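Local coordinates for protein Non-structural maintenance of chromosomes element 1 homolog (Xenopus laevis, PDB 7DG2) that probably acts as a RING-type E3 ubiquitin ligase within the SMC5-SMC6 complex, which serves DNA repair, at residues K135-E138 with V139-L143; K182-N185 with V186-K189. All coordinates share one frame; numbering follows the deposited sequence.

How the interactions relate
Both contacts are local, and they follow one another along the chain without nesting or crossing. Interaction 1 comes first: K135 ends the loop after helix 119-128, and the contact with V139-L143 forms the opening turns of helix 136-148 in the Nse1 family region. The chain then runs through strands 152-155 and 158-161 and helix 163-176 before reaching interaction 2, where residues 182-189 turn back on themselves and close a zinc-binding loop in the RING-like region. The two centres lie 34 Å apart, on opposite sides of the chain's centre. One contact starts a packed helix; the other starts a metal site, with helix 163-176 lying against it.

Interaction 1. Residues K135-E138 with V139-L143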
loop_
_atom_site.group_PDB
_atom_site.type_symbol
_atom_site.label_atom_id
_atom_site.label_comp_id
_atom_site.label_asym_id
_atom_site.label_seq_id
_atom_site.Cartn_x
_atom_site.Cartn_y
_atom_site.Cartn_z
ATOM N N LYS A 135 9.107 -10.171 -21.447
ATOM C CA LYS A 135 10.546 -10.149 -21.683
ATOM C C LYS A 135 11.310 -10.374 -20.378
ATOM O O LYS A 135 10.770 -10.230 -19.283
ATOM C CB LYS A 135 10.959 -8.810 -22.293
ATOM C CG LYS A 135 10.223 -8.448 -23.580
ATOM C CD LYS A 135 10.520 -9.460 -24.673
ATOM C CE LYS A 135 9.900 -9.058 -26.002
ATOM N NZ LYS A 135 10.177 -10.093 -27.039
ATOM N N LYS A 136 12.599 -10.709 -20.506
ATOM C CA LYS A 136 13.460 -10.818 -19.329
ATOM C C LYS A 136 13.402 -9.552 -18.471
ATOM O O LYS A 136 13.259 -9.619 -17.241
ATOM C CB LYS A 136 14.894 -11.106 -19.768
ATOM C CG LYS A 136 15.925 -11.058 -18.658
ATOM C CD LYS A 136 17.255 -11.617 -19.152
ATOM C CE LYS A 136 18.421 -11.091 -18.335
ATOM N NZ LYS A 136 18.378 -11.547 -16.922
ATOM N N LYS A 137 13.516 -8.385 -19.109
ATOM C CA LYS A 137 13.512 -7.131 -18.362
ATOM C C LYS A 137 12.224 -6.974 -17.571
ATOM O O LYS A 137 12.248 -6.558 -16.406
ATOM C CB LYS A 137 13.702 -5.949 -19.317
ATOM C CG LYS A 137 14.082 -4.641 -18.635
ATOM C CD LYS A 137 14.525 -3.606 -19.667
ATOM C CE LYS A 137 15.041 -2.335 -19.008
ATOM N NZ LYS A 137 13.960 -1.600 -18.286
ATOM N N GLU A 138 11.090 -7.333 -18.183
ATOM C CA GLU A 138 9.805 -7.243 -17.504
ATOM C C GLU A 138 9.716 -8.231 -16.352
ATOM O O GLU A 138 9.125 -7.919 -15.311
ATOM C CB GLU A 138 8.662 -7.487 -18.492
ATOM C CG GLU A 138 8.479 -6.371 -19.509
ATOM C CD GLU A 138 7.251 -6.572 -20.386
ATOM O OE1 GLU A 138 6.843 -7.738 -20.581
ATOM O OE2 GLU A 138 6.688 -5.564 -20.868
ATOM N N VAL A 139 10.269 -9.437 -16.525
ATOM C CA VAL A 139 10.272 -10.391 -15.415
ATOM C C VAL A 139 11.109 -9.852 -14.260
ATOM O O VAL A 139 10.711 -9.935 -13.088
ATOM C CB VAL A 139 10.771 -11.773 -15.883
ATOM C CG1 VAL A 139 10.944 -12.700 -14.672
ATOM C CG2 VAL A 139 9.791 -12.378 -16.884
ATOM N N GLU A 140 12.265 -9.262 -14.567
ATOM C CA GLU A 140 13.119 -8.742 -13.507
ATOM C C GLU A 140 12.447 -7.598 -12.764
ATOM O O GLU A 140 12.521 -7.516 -11.531
ATOM C CB GLU A 140 14.456 -8.301 -14.091
ATOM C CG GLU A 140 15.298 -9.481 -14.551
ATOM C CD GLU A 140 16.496 -9.058 -15.387
ATOM O OE1 GLU A 140 17.427 -9.874 -15.539
ATOM O OE2 GLU A 140 16.504 -7.914 -15.892
ATOM N N GLN A 141 11.775 -6.707 -13.493
ATOM C CA GLN A 141 11.053 -5.622 -12.833
ATOM C C GLN A 141 9.877 -6.141 -12.007
ATOM O O GLN A 141 9.569 -5.593 -10.937
ATOM C CB GLN A 141 10.592 -4.608 -13.881
ATOM C CG GLN A 141 11.750 -3.758 -14.397
ATOM C CD GLN A 141 11.354 -2.862 -15.551
ATOM O OE1 GLN A 141 10.435 -3.177 -16.309
ATOM N NE2 GLN A 141 12.046 -1.734 -15.691
ATOM N N LEU A 142 9.209 -7.198 -12.480
ATOM C CA LEU A 142 8.106 -7.772 -11.718
ATOM C C LEU A 142 8.605 -8.407 -10.430
ATOM O O LEU A 142 7.984 -8.258 -9.369
ATOM C CB LEU A 142 7.360 -8.809 -12.572
ATOM C CG LEU A 142 6.208 -9.530 -11.870
ATOM C CD1 LEU A 142 5.090 -8.528 -11.515
ATOM C CD2 LEU A 142 5.634 -10.679 -12.722
ATOM N N LEU A 143 9.716 -9.141 -10.509
ATOM C CA LEU A 143 10.284 -9.734 -9.302
ATOM C C LEU A 143 10.664 -8.658 -8.299
ATOM O O LEU A 143 10.455 -8.823 -7.092
ATOM C CB LEU A 143 11.497 -10.592 -9.659
ATOM C CG LEU A 143 11.148 -11.866 -10.408
ATOM C CD1 LEU A 143 12.456 -12.537 -10.875
ATOM C CD2 LEU A 143 10.383 -12.799 -9.499
#
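The carbonyl oxygen of K135 accepts the backbone N-H of V139 (O to N 2.9 Å), and CG2 of V139 packs against the same oxygen at 3.4 Å. K135 is the N-cap residue, so this bond closes the first turn of helix 136-148. The i to i+4 pattern continues from E140 N to K136 O (2.9 Å), from Q141 N to K137 O (3.0 Å) and from L142 N to E138 O (2.9 Å).

Among the side chains, K136 and E140 form a salt bridge one turn apart. The lysine chain runs nearly extended until its last torsion, where chi4 of 65° swings NZ toward OE1 of E140. The glutamate leans back to meet it: with chi1 at -70°, CG lies beside its own backbone N and rests 3.4 Å from the oxygen of K136. The modelled NZ to OE1 separation is implausibly short, so the pairing is clear but its exact length is doubtful.

On another side, the carboxylate of E138, three residues into the helix, reaches back to the N-H of the N-cap residue, where OE1 takes a weak bond from K135 N (3.4 Å). V139 faces inward, where a compact branched side chain suits the space between I122, L123 and A126 of helix 119-128 and L101 of helix 96-111.

The chemistry is therefore two-sided: charged residues line the outer surface, while V139, L142 and L143 are buried. Acidic E138 and E140 in the first turns probably also interact favourably with the helix dipole, and so help offset the three lysines.

Interaction 2. Residues K182-N185 with V186-K189; sequences KICN and VCRK. With ZN (zinc ion), chain G.
A zinc knuckle, the tight turn that carries a Cys-x-x-Cys pair, forms the first half of a metal site in the RING-like domain. C184 SG binds the zinc ion at 2.3 Å and C187 SG binds it at 2.2 Å; H205 and C208 complete the site. The two sulfurs reach the ion by different torsions. In C184, SG stands opposite the backbone N (chi1 177°), whereas in C187 it sits between the N and the carbonyl carbon (chi1 69°).

Backbone amides point at both thiolates. C184 SG accepts V186 N at 3.5 Å and C187 N at 3.6 Å, the latter along an almost straight N-H...S line of 173°. C187 SG takes a weak bond from K189 N at 3.6 Å. These donors probably spread the negative charge of the metal-bound sulfurs and probably help to hold each sulfur in place; cysteine suits both positions because its soft thiolate binds zinc.

Two bonds then close the loop: R188 N to C184 O and, much straighter, C184 N to K189 O, both 2.9 Å. R188 has a left-handed backbone, which helps the chain reverse here. I183 lays CG2 against R188 O at 3.6 Å, and the same methyl meets the edge of the arginine's guanidinium.

The turn joins strands 182-183 and 190-191, which pair antiparallel. K182 anchors its NZ on S112 O, and R174 of helix 163-176 donates to R188 O. The branched side chain of V186 packs on L204 of strand 203-204 and on C208 and Y212 of helix 206-212, the helix that also supplies a zinc ligand.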
loop_
_atom_site.group_PDB
_atom_site.type_symbol
_atom_site.label_atom_id
_atom_site.label_comp_id
_atom_site.label_asym_id
_atom_site.label_seq_id
_atom_site.Cartn_x
_atom_site.Cartn_y
_atom_site.Cartn_z
ATOM N N LYS A 182 4.614 -29.121 1.649
ATOM C CA LYS A 182 5.221 -29.700 2.841
ATOM C C LYS A 182 4.413 -29.297 4.067
ATOM O O LYS A 182 4.216 -28.101 4.318
ATOM C CB LYS A 182 6.668 -29.234 2.983
ATOM C CG LYS A 182 7.600 -29.677 1.850
ATOM C CD LYS A 182 8.953 -28.987 1.955
ATOM C CE LYS A 182 9.819 -29.261 0.730
ATOM N NZ LYS A 182 9.193 -28.819 -0.560
ATOM N N ILE A 183 3.953 -30.285 4.833
ATOM C CA ILE A 183 3.263 -30.057 6.102
ATOM C C ILE A 183 4.180 -30.541 7.216
ATOM O O ILE A 183 4.465 -31.741 7.306
ATOM C CB ILE A 183 1.911 -30.785 6.151
ATOM C CG1 ILE A 183 1.032 -30.355 4.980
ATOM C CG2 ILE A 183 1.204 -30.518 7.473
ATOM C CD1 ILE A 183 0.651 -28.887 5.008
ATOM N N CYS A 184 4.643 -29.614 8.057
ATOM C CA CYS A 184 5.612 -29.946 9.103
ATOM C C CYS A 184 5.084 -31.061 9.996
ATOM O O CYS A 184 3.954 -31.001 10.485
ATOM C CB CYS A 184 5.927 -28.709 9.948
ATOM S SG CYS A 184 7.067 -29.028 11.330
ATOM N N ASN A 185 5.906 -32.091 10.207
ATOM C CA ASN A 185 5.430 -33.236 10.970
ATOM C C ASN A 185 5.216 -32.896 12.439
ATOM O O ASN A 185 4.445 -33.588 13.113
ATOM C CB ASN A 185 6.406 -34.410 10.824
ATOM C CG ASN A 185 5.813 -35.726 11.299
ATOM O OD1 ASN A 185 4.935 -36.297 10.647
ATOM N ND2 ASN A 185 6.300 -36.220 12.433
ATOM N N VAL A 186 5.839 -31.828 12.930
ATOM C CA VAL A 186 5.735 -31.444 14.338
ATOM C C VAL A 186 4.584 -30.472 14.575
ATOM O O VAL A 186 3.734 -30.700 15.440
ATOM C CB VAL A 186 7.079 -30.859 14.822
ATOM C CG1 VAL A 186 6.899 -30.082 16.119
ATOM C CG2 VAL A 186 8.093 -31.966 15.012
ATOM N N CYS A 187 4.522 -29.362 13.837
ATOM C CA CYS A 187 3.502 -28.353 14.106
ATOM C C CYS A 187 2.319 -28.412 13.149
ATOM O O CYS A 187 1.320 -27.725 13.393
ATOM C CB CYS A 187 4.115 -26.948 14.067
ATOM S SG CYS A 187 4.640 -26.422 12.414
ATOM N N ARG A 188 2.413 -29.199 12.072
ATOM C CA ARG A 188 1.335 -29.431 11.109
ATOM C C ARG A 188 0.967 -28.180 10.312
ATOM O O ARG A 188 -0.147 -28.079 9.793
ATOM C CB ARG A 188 0.095 -30.011 11.796
ATOM C CG ARG A 188 0.370 -31.265 12.623
ATOM C CD ARG A 188 0.672 -32.457 11.733
ATOM N NE ARG A 188 -0.347 -32.620 10.700
ATOM C CZ ARG A 188 -1.492 -33.276 10.870
ATOM N NH1 ARG A 188 -2.361 -33.369 9.870
ATOM N NH2 ARG A 188 -1.773 -33.839 12.040
ATOM N N LYS A 189 1.881 -27.226 10.187
ATOM C CA LYS A 189 1.683 -26.058 9.341
ATOM C C LYS A 189 2.556 -26.159 8.097
ATOM O O LYS A 189 3.539 -26.901 8.061
ATOM C CB LYS A 189 2.004 -24.767 10.099
ATOM C CG LYS A 189 1.149 -24.546 11.333
ATOM C CD LYS A 189 1.649 -23.364 12.145
ATOM C CE LYS A 189 0.651 -23.003 13.230
ATOM N NZ LYS A 189 -0.698 -22.771 12.638
HETATM ZN ZN ZN G . 6.804 -26.874 12.200
#